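Local coordinates for protein transcarboxylase 5S subunit (Propionibacterium freudenreichii subsp. shermanii, PDB 1RQB) that catalyses transfer of a carboxyl group from biotin of the 1.3S subunit to pyruvate, forming oxaloacetate at a cobalt site in a TIM barrel, at residues 104-109 with 419-424; 121-126 with 151-156; 141-146 with 181-186; 157-162 with 220-225. All coordinates share one frame; numbering follows the deposited sequence.

In the fold
The four contacts sample one flank of a TIM barrel and its junction with the conserved carboxylase domain. Contacts 2, 3 and 4 lie within the barrel: contact 2 pairs helix 116-128 with helix 144-155, contact 3 pairs helix 144-155 with helix 174-186, and contact 4 links strands 159-163 and 223-225. In sequence, contact 2 closes before contact 4 opens, whereas contact 3 crosses both. Contact 1 spans 310 residues and encloses the other three. Centres of contacts 1 and 3 lie about 12 Å apart, joined by T419 and R144; those of contacts 3 and 4 are about 13 Å apart. Only contact 4 approaches the cobalt site, so the set runs from outer helices to catalytic interior.

Contact 1. Residues 104-109 with 419-424; sequences RGQNLL and TQRPAD
The chi1 of Q106 sets CG trans to the backbone N (-158°), and a fold at chi2 (71°) then lays its amide against the methyl of A423, while R421 stays extended as far as CD and bends at chi3 to carry its guanidinium over the same methyl. A423 CB is 3.6 Å from Q106 NE2, and it also sits over the centre of the guanidinium face of R421. The two polar groups cross steeply, their planes 80° apart. At 3.6 Å, Q106 OE1 and R421 NH1 do not bond directly. A water bridges them, 2.8 Å from Q106 OE1, to which it probably donates, and 3.0 Å from R421 NH1, from which it accepts, lying at the guanidinium edge. These loops bring the TIM barrel against the conserved carboxylase domain, one following barrel strand 99-103, the other lying between helices 403-413 and 430-437. Within the barrel loop, N107 and L108 both face R104 in a classic beta bulge: N107 N bonds to R104 O (3.0 Å) and R104 N to L108 O. Within 419-424, R421 grips a single carboxylate oxygen side-on, NE and NH2 each lying 2.8 Å from D424 OD1. Beyond the two loops, D116 forms a salt bridge with R421 NH1 and also accepts from Q106 NE2, which donates to Y114 O as well.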
loop_
_atom_site.group_PDB
_atom_site.type_symbol
_atom_site.label_atom_id
_atom_site.label_comp_id
_atom_site.label_asym_id
_atom_site.label_seq_id
_atom_site.Cartn_x
_atom_site.Cartn_y
_atom_site.Cartn_z
ATOM N N ARG A 104 21.763 -15.712 8.868
ATOM C CA ARG A 104 22.467 -14.608 9.534
ATOM C C ARG A 104 23.934 -14.940 9.825
ATOM O O ARG A 104 24.380 -14.951 10.971
ATOM C CB ARG A 104 21.705 -14.192 10.803
ATOM C CG ARG A 104 22.220 -12.878 11.429
ATOM C CD ARG A 104 21.249 -12.306 12.466
ATOM N NE ARG A 104 21.040 -13.157 13.634
ATOM C CZ ARG A 104 21.597 -12.932 14.822
ATOM N NH1 ARG A 104 22.398 -11.887 14.991
ATOM N NH2 ARG A 104 21.341 -13.734 15.845
ATOM N N GLY A 105 24.686 -15.196 8.764
ATOM C CA GLY A 105 26.110 -15.474 8.894
ATOM C C GLY A 105 26.570 -16.461 9.955
ATOM O O GLY A 105 26.062 -17.579 10.046
ATOM N N GLN A 106 27.517 -16.025 10.779
ATOM C CA GLN A 106 28.124 -16.884 11.809
ATOM C C GLN A 106 27.095 -17.293 12.867
ATOM O O GLN A 106 27.310 -18.263 13.593
ATOM C CB GLN A 106 29.293 -16.143 12.466
ATOM C CG GLN A 106 30.314 -17.059 13.141
ATOM C CD GLN A 106 31.127 -17.825 12.111
ATOM O OE1 GLN A 106 31.402 -17.314 11.027
ATOM N NE2 GLN A 106 31.529 -19.048 12.449
ATOM N N ASN A 107 25.979 -16.568 12.968
ATOM C CA ASN A 107 24.930 -16.891 13.949
ATOM C C ASN A 107 23.963 -17.929 13.378
ATOM O O ASN A 107 23.110 -18.454 14.092
ATOM C CB ASN A 107 24.102 -15.654 14.309
ATOM C CG ASN A 107 24.837 -14.709 15.219
ATOM O OD1 ASN A 107 25.631 -13.885 14.769
ATOM N ND2 ASN A 107 24.581 -14.825 16.513
ATOM N N LEU A 108 24.106 -18.204 12.089
ATOM C CA LEU A 108 23.226 -19.145 11.384
ATOM C C LEU A 108 21.780 -18.723 11.653
ATOM O O LEU A 108 21.420 -17.570 11.425
ATOM C CB LEU A 108 23.500 -20.581 11.850
ATOM C CG LEU A 108 24.922 -21.074 11.547
ATOM C CD1 LEU A 108 25.154 -22.440 12.194
ATOM C CD2 LEU A 108 25.131 -21.149 10.033
ATOM N N LEU A 109 20.942 -19.632 12.125
ATOM C CA LEU A 109 19.551 -19.262 12.420
ATOM C C LEU A 109 19.376 -19.246 13.939
ATOM O O LEU A 109 18.261 -19.142 14.448
ATOM C CB LEU A 109 18.580 -20.278 11.802
ATOM C CG LEU A 109 18.640 -20.410 10.284
ATOM C CD1 LEU A 109 17.630 -21.442 9.803
ATOM C CD2 LEU A 109 18.367 -19.041 9.653
ATOM N N THR A 419 38.542 -6.974 19.012
ATOM C CA THR A 419 38.301 -6.270 17.745
ATOM C C THR A 419 38.390 -7.245 16.570
ATOM O O THR A 419 38.084 -6.893 15.433
ATOM C CB THR A 419 39.315 -5.130 17.561
ATOM O OG1 THR A 419 40.643 -5.652 17.673
ATOM C CG2 THR A 419 39.108 -4.062 18.637
ATOM N N GLN A 420 38.792 -8.479 16.847
ATOM C CA GLN A 420 38.900 -9.486 15.783
ATOM C C GLN A 420 37.582 -10.260 15.700
ATOM O O GLN A 420 36.742 -10.181 16.596
ATOM C CB GLN A 420 40.069 -10.436 16.083
ATOM C CG GLN A 420 40.365 -11.470 14.998
ATOM C CD GLN A 420 40.584 -10.848 13.619
ATOM O OE1 GLN A 420 39.637 -10.628 12.866
ATOM N NE2 GLN A 420 41.836 -10.556 13.293
ATOM N N ARG A 421 37.405 -10.997 14.612
ATOM C CA ARG A 421 36.189 -11.794 14.396
ATOM C C ARG A 421 35.965 -12.688 15.617
ATOM O O ARG A 421 36.832 -13.476 15.991
ATOM C CB ARG A 421 36.360 -12.657 13.143
ATOM C CG ARG A 421 35.094 -13.386 12.705
ATOM C CD ARG A 421 35.396 -14.355 11.569
ATOM N NE ARG A 421 36.271 -15.425 12.041
ATOM C CZ ARG A 421 36.060 -16.714 11.806
ATOM N NH1 ARG A 421 35.009 -17.096 11.088
ATOM N NH2 ARG A 421 36.868 -17.629 12.334
ATOM N N PRO A 422 34.785 -12.580 16.250
ATOM C CA PRO A 422 34.450 -13.374 17.433
ATOM C C PRO A 422 34.651 -14.889 17.336
ATOM O O PRO A 422 35.140 -15.511 18.279
ATOM C CB PRO A 422 32.985 -13.015 17.686
ATOM C CG PRO A 422 32.908 -11.600 17.220
ATOM C CD PRO A 422 33.717 -11.606 15.947
ATOM N N ALA A 423 34.298 -15.476 16.196
ATOM C CA ALA A 423 34.389 -16.933 16.023
ATOM C C ALA A 423 35.838 -17.422 16.081
ATOM O O ALA A 423 36.076 -18.620 16.224
ATOM C CB ALA A 423 33.740 -17.354 14.708
ATOM N N ASP A 424 36.801 -16.517 15.944
ATOM C CA ASP A 424 38.224 -16.882 16.026
ATOM C C ASP A 424 38.525 -17.467 17.408
ATOM O O ASP A 424 39.460 -18.249 17.578
ATOM C CB ASP A 424 39.113 -15.639 15.856
ATOM C CG ASP A 424 39.371 -15.279 14.407
ATOM O OD1 ASP A 424 38.598 -15.718 13.525
ATOM O OD2 ASP A 424 40.350 -14.532 14.153
HETATM O O HOH W 1 32.997 -15.802 9.331
#

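Contact 2. Residues 121-126 with 151-156; sequences RFVDKS and AAVKKA
V123 and A152 are the residues whose CA atoms come nearest across the two helical segments, 6.3 Å apart, a spacing consistent with the small side chain of A152. Residues 121-126 lie within helix 116-128, and 151-156 cover the last turn of helix 144-155 and the residue after it. One side chain, V123, makes every side-chain contact to the partner segment. With chi1 at 171°, V123 carries CG1 anti to its N, which drives that methyl onto the backbone of the partner helix: CG1 lies against the A152–V153 peptide, 3.6 Å from both A152 C and A152 O. The same methyl touches A152 CB at 3.8 Å and, further along, V153 CG2, also at 3.8 Å. V123 CG2 adds a looser contact with A152 CB, at 4.0 Å. These are consecutive outer helices of the TIM barrel, with strand 133-136 between them in sequence, and the apolar seam continues inward: V123 rests on L103 of strand 99-103, and V153 on F134. F122, one residue before V123, packs on L451 and L455 of helix 447-455, which covers another side of helix 116-128. F122 O accepts twice, from S126 N at 2.9 Å and S126 OG at 3.0 Å, the hydroxyl coming in from above the carbonyl plane and tying the serine side chain back to its own helix.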
loop_
_atom_site.group_PDB
_atom_site.type_symbol
_atom_site.label_atom_id
_atom_site.label_comp_id
_atom_site.label_asym_id
_atom_site.label_seq_id
_atom_site.Cartn_x
_atom_site.Cartn_y
_atom_site.Cartn_z
ATOM N N ARG A 121 28.771 -27.392 8.596
ATOM C CA ARG A 121 27.794 -28.491 8.581
ATOM C C ARG A 121 26.380 -28.004 8.262
ATOM O O ARG A 121 25.640 -28.692 7.562
ATOM C CB ARG A 121 27.795 -29.230 9.911
ATOM C CG ARG A 121 29.079 -30.035 10.126
ATOM C CD ARG A 121 29.037 -30.758 11.444
ATOM N NE ARG A 121 30.187 -31.636 11.647
ATOM C CZ ARG A 121 30.263 -32.889 11.197
ATOM N NH1 ARG A 121 29.256 -33.421 10.513
ATOM N NH2 ARG A 121 31.340 -33.621 11.451
ATOM N N PHE A 122 25.994 -26.839 8.773
ATOM C CA PHE A 122 24.637 -26.334 8.513
ATOM C C PHE A 122 24.468 -26.039 7.022
ATOM O O PHE A 122 23.486 -26.438 6.398
ATOM C CB PHE A 122 24.364 -25.051 9.298
ATOM C CG PHE A 122 22.955 -24.521 9.110
ATOM C CD1 PHE A 122 21.940 -24.889 9.983
ATOM C CD2 PHE A 122 22.642 -23.705 8.020
ATOM C CE1 PHE A 122 20.610 -24.460 9.778
ATOM C CE2 PHE A 122 21.310 -23.265 7.799
ATOM C CZ PHE A 122 20.298 -23.647 8.684
ATOM N N VAL A 123 25.424 -25.320 6.456
ATOM C CA VAL A 123 25.345 -24.964 5.032
ATOM C C VAL A 123 25.362 -26.232 4.177
ATOM O O VAL A 123 24.588 -26.361 3.229
ATOM C CB VAL A 123 26.497 -24.021 4.652
ATOM C CG1 VAL A 123 26.551 -23.828 3.155
ATOM C CG2 VAL A 123 26.309 -22.694 5.360
ATOM N N ASP A 124 26.229 -27.179 4.531
ATOM C CA ASP A 124 26.325 -28.440 3.779
ATOM C C ASP A 124 24.982 -29.175 3.776
ATOM O O ASP A 124 24.532 -29.626 2.724
ATOM C CB ASP A 124 27.424 -29.339 4.371
ATOM C CG ASP A 124 27.446 -30.724 3.741
ATOM O OD1 ASP A 124 26.908 -31.669 4.362
ATOM O OD2 ASP A 124 27.989 -30.870 2.622
ATOM N N LYS A 125 24.335 -29.316 4.934
ATOM C CA LYS A 125 23.042 -30.014 5.004
ATOM C C LYS A 125 21.936 -29.218 4.308
ATOM O O LYS A 125 21.037 -29.800 3.703
ATOM C CB LYS A 125 22.655 -30.312 6.461
ATOM C CG LYS A 125 23.440 -31.473 7.059
ATOM C CD LYS A 125 23.099 -32.744 6.273
ATOM C CE LYS A 125 23.882 -33.948 6.748
ATOM N NZ LYS A 125 23.593 -35.139 5.897
ATOM N N SER A 126 21.977 -27.894 4.414
ATOM C CA SER A 126 20.983 -27.060 3.723
ATOM C C SER A 126 21.078 -27.312 2.217
ATOM O O SER A 126 20.074 -27.537 1.544
ATOM C CB SER A 126 21.250 -25.578 4.004
ATOM O OG SER A 126 20.936 -25.255 5.348
ATOM N N ALA A 151 31.853 -18.919 2.183
ATOM C CA ALA A 151 32.845 -19.850 1.625
ATOM C C ALA A 151 32.231 -21.251 1.613
ATOM O O ALA A 151 32.451 -22.040 0.695
ATOM C CB ALA A 151 34.114 -19.847 2.471
ATOM N N ALA A 152 31.458 -21.549 2.654
ATOM C CA ALA A 152 30.797 -22.859 2.757
ATOM C C ALA A 152 29.752 -22.987 1.646
ATOM O O ALA A 152 29.541 -24.067 1.095
ATOM C CB ALA A 152 30.148 -23.009 4.126
ATOM N N VAL A 153 29.096 -21.885 1.301
ATOM C CA VAL A 153 28.091 -21.941 0.231
ATOM C C VAL A 153 28.781 -22.218 -1.107
ATOM O O VAL A 153 28.292 -23.005 -1.917
ATOM C CB VAL A 153 27.278 -20.621 0.167
ATOM C CG1 VAL A 153 26.405 -20.592 -1.080
ATOM C CG2 VAL A 153 26.408 -20.508 1.414
ATOM N N LYS A 154 29.927 -21.579 -1.337
ATOM C CA LYS A 154 30.672 -21.785 -2.587
ATOM C C LYS A 154 31.185 -23.227 -2.645
ATOM O O LYS A 154 31.203 -23.850 -3.705
ATOM C CB LYS A 154 31.854 -20.806 -2.687
ATOM C CG LYS A 154 31.446 -19.338 -2.679
ATOM C CD LYS A 154 30.455 -19.033 -3.805
ATOM C CE LYS A 154 31.049 -19.350 -5.176
ATOM N NZ LYS A 154 30.064 -19.194 -6.290
ATOM N N LYS A 155 31.610 -23.749 -1.501
ATOM C CA LYS A 155 32.106 -25.131 -1.426
ATOM C C LYS A 155 30.999 -26.087 -1.874
ATOM O O LYS A 155 31.252 -27.060 -2.583
ATOM C CB LYS A 155 32.510 -25.482 0.009
ATOM C CG LYS A 155 32.986 -26.934 0.168
ATOM C CD LYS A 155 33.290 -27.300 1.617
ATOM C CE LYS A 155 34.373 -26.407 2.216
ATOM N NZ LYS A 155 34.825 -26.893 3.553
ATOM N N ALA A 156 29.767 -25.795 -1.466
ATOM C CA ALA A 156 28.620 -26.648 -1.808
ATOM C C ALA A 156 28.189 -26.419 -3.257
ATOM O O ALA A 156 27.283 -27.087 -3.754
ATOM C CB ALA A 156 27.461 -26.365 -0.862
#

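Contact 3. Residues 141-146 with 181-186; sequences NDPRNM and AGQLLD
P143 and M146 stand where helix 144-155, one of the outer helices of the TIM barrel, begins, and they meet Q183 and L184 near the end of the next barrel helix, 174-186. The backbones come closest at P143 and L184, with 6.9 Å between their CA atoms. The proline ring touches with its CG, which lies 3.8 Å from Q183 OE1 in a van der Waals contact at the partly exposed margin. Deeper in, the selenium of selenomethionine M146 lies 4.0 Å from L184 CD2. A bend at chi3 (-114°) brings M146 CE to the same methyl, at 4.1 Å, so one leucine methyl meets both SE and CE. The start of the helix is held by D142, whose OD1 accepts a capping bond from R144 N at 3.0 Å, from above the carboxylate plane. R144 also grips D142 side-on, NE to OD1 at 3.2 Å and NH2 to OD2 at 3.1 Å, both on syn lone pairs. D142 OD2 has a further partner in A396 N, and R144 NH1 donates to T419 O. Neighbouring outer helices packed side by side, with strand 159-163 between them in sequence, are the repeating beta/alpha arrangement of the TIM barrel.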
loop_
_atom_site.group_PDB
_atom_site.type_symbol
_atom_site.label_atom_id
_atom_site.label_comp_id
_atom_site.label_asym_id
_atom_site.label_seq_id
_atom_site.Cartn_x
_atom_site.Cartn_y
_atom_site.Cartn_z
ATOM N N ASN A 141 26.457 -5.449 9.657
ATOM C CA ASN A 141 27.116 -5.282 8.354
ATOM C C ASN A 141 28.620 -5.547 8.455
ATOM O O ASN A 141 29.402 -4.963 7.708
ATOM C CB ASN A 141 26.902 -3.880 7.765
ATOM C CG ASN A 141 25.569 -3.737 7.062
ATOM O OD1 ASN A 141 24.988 -4.717 6.599
ATOM N ND2 ASN A 141 25.084 -2.507 6.969
ATOM N N ASP A 142 29.031 -6.411 9.377
ATOM C CA ASP A 142 30.452 -6.773 9.500
ATOM C C ASP A 142 30.701 -7.948 8.551
ATOM O O ASP A 142 30.255 -9.067 8.801
ATOM C CB ASP A 142 30.760 -7.182 10.948
ATOM C CG ASP A 142 32.238 -7.478 11.181
ATOM O OD1 ASP A 142 32.997 -7.639 10.194
ATOM O OD2 ASP A 142 32.633 -7.562 12.366
ATOM N N PRO A 143 31.414 -7.711 7.441
ATOM C CA PRO A 143 31.694 -8.766 6.462
ATOM C C PRO A 143 32.402 -10.000 7.025
ATOM O O PRO A 143 32.232 -11.107 6.515
ATOM C CB PRO A 143 32.550 -8.053 5.409
ATOM C CG PRO A 143 32.194 -6.611 5.576
ATOM C CD PRO A 143 32.096 -6.463 7.064
ATOM N N ARG A 144 33.193 -9.807 8.074
ATOM C CA ARG A 144 33.936 -10.928 8.673
ATOM C C ARG A 144 32.973 -11.979 9.229
ATOM O O ARG A 144 33.287 -13.168 9.229
ATOM C CB ARG A 144 34.846 -10.414 9.782
ATOM C CG ARG A 144 35.817 -9.360 9.290
ATOM C CD ARG A 144 36.671 -8.849 10.429
ATOM N NE ARG A 144 35.844 -8.318 11.507
ATOM C CZ ARG A 144 36.322 -7.900 12.674
ATOM N NH1 ARG A 144 37.628 -7.950 12.917
ATOM N NH2 ARG A 144 35.495 -7.439 13.602
ATOM N N ASN A 145 31.806 -11.547 9.706
ATOM C CA ASN A 145 30.813 -12.484 10.253
ATOM C C ASN A 145 30.091 -13.230 9.127
ATOM O O ASN A 145 29.391 -14.210 9.377
ATOM C CB ASN A 145 29.766 -11.753 11.097
ATOM C CG ASN A 145 30.328 -11.235 12.398
ATOM O OD1 ASN A 145 31.319 -11.758 12.904
ATOM N ND2 ASN A 145 29.688 -10.220 12.959
HETATM N N MSE A 146 30.272 -12.784 7.891
HETATM C CA MSE A 146 29.591 -13.433 6.762
HETATM C C MSE A 146 30.545 -14.324 5.964
HETATM O O MSE A 146 30.114 -15.259 5.292
HETATM C CB MSE A 146 29.026 -12.365 5.806
HETATM C CG MSE A 146 28.010 -11.409 6.432
HETATM SE SE MSE A 146 27.279 -10.174 5.101
HETATM C CE MSE A 146 27.990 -8.485 5.766
ATOM N N ALA A 181 29.957 -3.404 -0.764
ATOM C CA ALA A 181 29.691 -4.279 -1.916
ATOM C C ALA A 181 31.009 -4.885 -2.407
ATOM O O ALA A 181 31.073 -6.064 -2.751
ATOM C CB ALA A 181 29.031 -3.485 -3.039
ATOM N N GLY A 182 32.058 -4.067 -2.445
ATOM C CA GLY A 182 33.357 -4.542 -2.908
ATOM C C GLY A 182 33.929 -5.626 -2.012
ATOM O O GLY A 182 34.511 -6.599 -2.490
ATOM N N GLN A 183 33.769 -5.457 -0.704
ATOM C CA GLN A 183 34.267 -6.456 0.252
ATOM C C GLN A 183 33.494 -7.765 0.082
ATOM O O GLN A 183 34.060 -8.849 0.206
ATOM C CB GLN A 183 34.123 -5.946 1.683
ATOM C CG GLN A 183 34.969 -4.716 1.968
ATOM C CD GLN A 183 34.667 -4.103 3.313
ATOM O OE1 GLN A 183 33.559 -3.631 3.562
ATOM N NE2 GLN A 183 35.656 -4.101 4.191
ATOM N N LEU A 184 32.202 -7.670 -0.217
ATOM C CA LEU A 184 31.400 -8.890 -0.393
ATOM C C LEU A 184 31.817 -9.608 -1.679
ATOM O O LEU A 184 31.940 -10.832 -1.706
ATOM C CB LEU A 184 29.912 -8.541 -0.433
ATOM C CG LEU A 184 29.386 -8.005 0.899
ATOM C CD1 LEU A 184 27.947 -7.526 0.741
ATOM C CD2 LEU A 184 29.476 -9.106 1.950
ATOM N N LEU A 185 32.026 -8.854 -2.752
ATOM C CA LEU A 185 32.446 -9.473 -4.018
ATOM C C LEU A 185 33.819 -10.122 -3.836
ATOM O O LEU A 185 34.112 -11.154 -4.438
ATOM C CB LEU A 185 32.537 -8.426 -5.125
ATOM C CG LEU A 185 31.230 -7.805 -5.600
ATOM C CD1 LEU A 185 31.549 -6.582 -6.451
ATOM C CD2 LEU A 185 30.411 -8.835 -6.390
ATOM N N ASP A 186 34.658 -9.518 -2.999
ATOM C CA ASP A 186 36.013 -10.040 -2.762
ATOM C C ASP A 186 35.965 -11.373 -2.012
ATOM O O ASP A 186 36.876 -12.190 -2.140
ATOM C CB ASP A 186 36.863 -9.037 -1.974
ATOM C CG ASP A 186 37.319 -7.868 -2.824
ATOM O OD1 ASP A 186 37.244 -7.968 -4.070
ATOM O OD2 ASP A 186 37.764 -6.851 -2.245
#

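Contact 4. Residues 157-162 with 220-225; sequences GKHAQG and KTQINL
From its CB, which points toward strand 223-225, the side chain of Q161 runs out extended to meet N224. Its CD comes within 3.9 Å of N224 OD1, and its OE1 lies 4.1 Å from N224 CB, while that oxygen's hydrogen bond is to R135 NE. At the tip, NE2 gives a weak, bent hydrogen bond to N224 OD1 (3.0 Å, 145° at the hydrogen), and it also bonds to S191 OG on the strand between these two. The amide planes stand 65° apart. N224 passes the interaction on: its ND2 donates to Q222 OE1 at 3.0 Å, a nearly straight bond (163°) that lies in the carbonyl plane on a lone pair. Q222 in turn places NE2 at the edge of the H159 ring, 4.0 Å from CE1, with no hydrogen bond between them; H159 NE2 bonds to S191 OG. In this TIM barrel, strand 191-193 pairs with strands 159-163 and 223-225 on its two sides, while I223 packs outward on helix 203-217. The side chain of N224 lies about 7 Å from that of the cobalt ligand H226, and that of Q161 about 11 Å from the cobalt ion. Because N224 accepts through OD1 and donates through ND2, the two bonds together favour one orientation of its amide, and the buried Q161 and N224 amides join S191 in a polar network near, but not at, the metal site.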
loop_
_atom_site.group_PDB
_atom_site.type_symbol
_atom_site.label_atom_id
_atom_site.label_comp_id
_atom_site.label_asym_id
_atom_site.label_seq_id
_atom_site.Cartn_x
_atom_site.Cartn_y
_atom_site.Cartn_z
ATOM N N GLY A 157 28.833 -25.475 -3.932
ATOM C CA GLY A 157 28.495 -25.185 -5.314
ATOM C C GLY A 157 27.187 -24.419 -5.489
ATOM O O GLY A 157 26.595 -24.424 -6.567
ATOM N N LYS A 158 26.741 -23.744 -4.437
ATOM C CA LYS A 158 25.474 -23.000 -4.505
ATOM C C LYS A 158 25.738 -21.508 -4.721
ATOM O O LYS A 158 26.884 -21.072 -4.809
ATOM C CB LYS A 158 24.659 -23.248 -3.232
ATOM C CG LYS A 158 24.370 -24.736 -3.017
ATOM C CD LYS A 158 23.686 -25.359 -4.233
ATOM C CE LYS A 158 23.427 -26.852 -4.017
ATOM N NZ LYS A 158 22.823 -27.514 -5.221
ATOM N N HIS A 159 24.657 -20.736 -4.806
ATOM C CA HIS A 159 24.735 -19.291 -5.075
ATOM C C HIS A 159 24.848 -18.520 -3.759
ATOM O O HIS A 159 23.947 -18.576 -2.923
ATOM C CB HIS A 159 23.470 -18.851 -5.825
ATOM C CG HIS A 159 23.469 -17.409 -6.233
ATOM N ND1 HIS A 159 23.485 -17.013 -7.552
ATOM C CD2 HIS A 159 23.445 -16.271 -5.497
ATOM C CE1 HIS A 159 23.469 -15.691 -7.612
ATOM N NE2 HIS A 159 23.444 -15.218 -6.379
ATOM N N ALA A 160 25.943 -17.781 -3.587
ATOM C CA ALA A 160 26.145 -17.011 -2.352
ATOM C C ALA A 160 25.768 -15.550 -2.605
ATOM O O ALA A 160 26.374 -14.864 -3.427
ATOM C CB ALA A 160 27.597 -17.098 -1.900
ATOM N N GLN A 161 24.761 -15.082 -1.889
ATOM C CA GLN A 161 24.321 -13.690 -2.043
ATOM C C GLN A 161 24.714 -12.912 -0.786
ATOM O O GLN A 161 24.130 -13.100 0.282
ATOM C CB GLN A 161 22.806 -13.660 -2.269
ATOM C CG GLN A 161 22.255 -12.287 -2.543
ATOM C CD GLN A 161 20.836 -12.343 -3.096
ATOM O OE1 GLN A 161 19.861 -12.237 -2.354
ATOM N NE2 GLN A 161 20.720 -12.531 -4.398
ATOM N N GLY A 162 25.730 -12.058 -0.923
ATOM C CA GLY A 162 26.212 -11.260 0.199
ATOM C C GLY A 162 25.221 -10.138 0.422
ATOM O O GLY A 162 24.767 -9.520 -0.539
ATOM N N LYS A 220 27.832 -6.266 -14.920
ATOM C CA LYS A 220 27.684 -7.710 -14.685
ATOM C C LYS A 220 27.419 -7.981 -13.202
ATOM O O LYS A 220 27.071 -9.100 -12.827
ATOM C CB LYS A 220 28.953 -8.464 -15.096
ATOM C CG LYS A 220 30.169 -8.168 -14.201
ATOM C CD LYS A 220 31.382 -8.998 -14.596
ATOM C CE LYS A 220 32.548 -8.776 -13.637
ATOM N NZ LYS A 220 32.975 -7.351 -13.585
ATOM N N THR A 221 27.605 -6.979 -12.346
ATOM C CA THR A 221 27.381 -7.170 -10.905
ATOM C C THR A 221 25.885 -7.367 -10.650
ATOM O O THR A 221 25.089 -6.459 -10.885
ATOM C CB THR A 221 27.862 -5.942 -10.094
ATOM O OG1 THR A 221 29.228 -5.654 -10.424
ATOM C CG2 THR A 221 27.772 -6.218 -8.606
ATOM N N GLN A 222 25.500 -8.553 -10.179
ATOM C CA GLN A 222 24.081 -8.836 -9.922
ATOM C C GLN A 222 23.655 -8.264 -8.569
ATOM O O GLN A 222 24.251 -8.557 -7.534
ATOM C CB GLN A 222 23.777 -10.344 -9.931
ATOM C CG GLN A 222 22.323 -10.617 -9.509
ATOM C CD GLN A 222 21.898 -12.076 -9.567
ATOM O OE1 GLN A 222 20.914 -12.462 -8.937
ATOM N NE2 GLN A 222 22.623 -12.886 -10.336
ATOM N N ILE A 223 22.614 -7.443 -8.597
ATOM C CA ILE A 223 22.088 -6.840 -7.364
ATOM C C ILE A 223 20.602 -7.177 -7.236
ATOM O O ILE A 223 19.838 -7.027 -8.189
ATOM C CB ILE A 223 22.246 -5.311 -7.369
ATOM C CG1 ILE A 223 23.725 -4.934 -7.524
ATOM C CG2 ILE A 223 21.720 -4.745 -6.071
ATOM C CD1 ILE A 223 23.957 -3.467 -7.853
ATOM N N ASN A 224 20.223 -7.664 -6.058
ATOM C CA ASN A 224 18.833 -8.011 -5.728
ATOM C C ASN A 224 18.361 -7.024 -4.657
ATOM O O ASN A 224 19.042 -6.826 -3.653
ATOM C CB ASN A 224 18.748 -9.430 -5.152
ATOM C CG ASN A 224 18.978 -10.528 -6.192
ATOM O OD1 ASN A 224 18.399 -11.610 -6.099
ATOM N ND2 ASN A 224 19.836 -10.265 -7.160
ATOM N N LEU A 225 17.210 -6.387 -4.858
ATOM C CA LEU A 225 16.740 -5.417 -3.857
ATOM C C LEU A 225 15.583 -6.013 -3.053
ATOM O O LEU A 225 14.616 -6.527 -3.616
ATOM C CB LEU A 225 16.302 -4.119 -4.549
ATOM C CG LEU A 225 15.703 -3.024 -3.669
ATOM C CD1 LEU A 225 16.742 -2.547 -2.653
ATOM C CD2 LEU A 225 15.237 -1.866 -4.552
#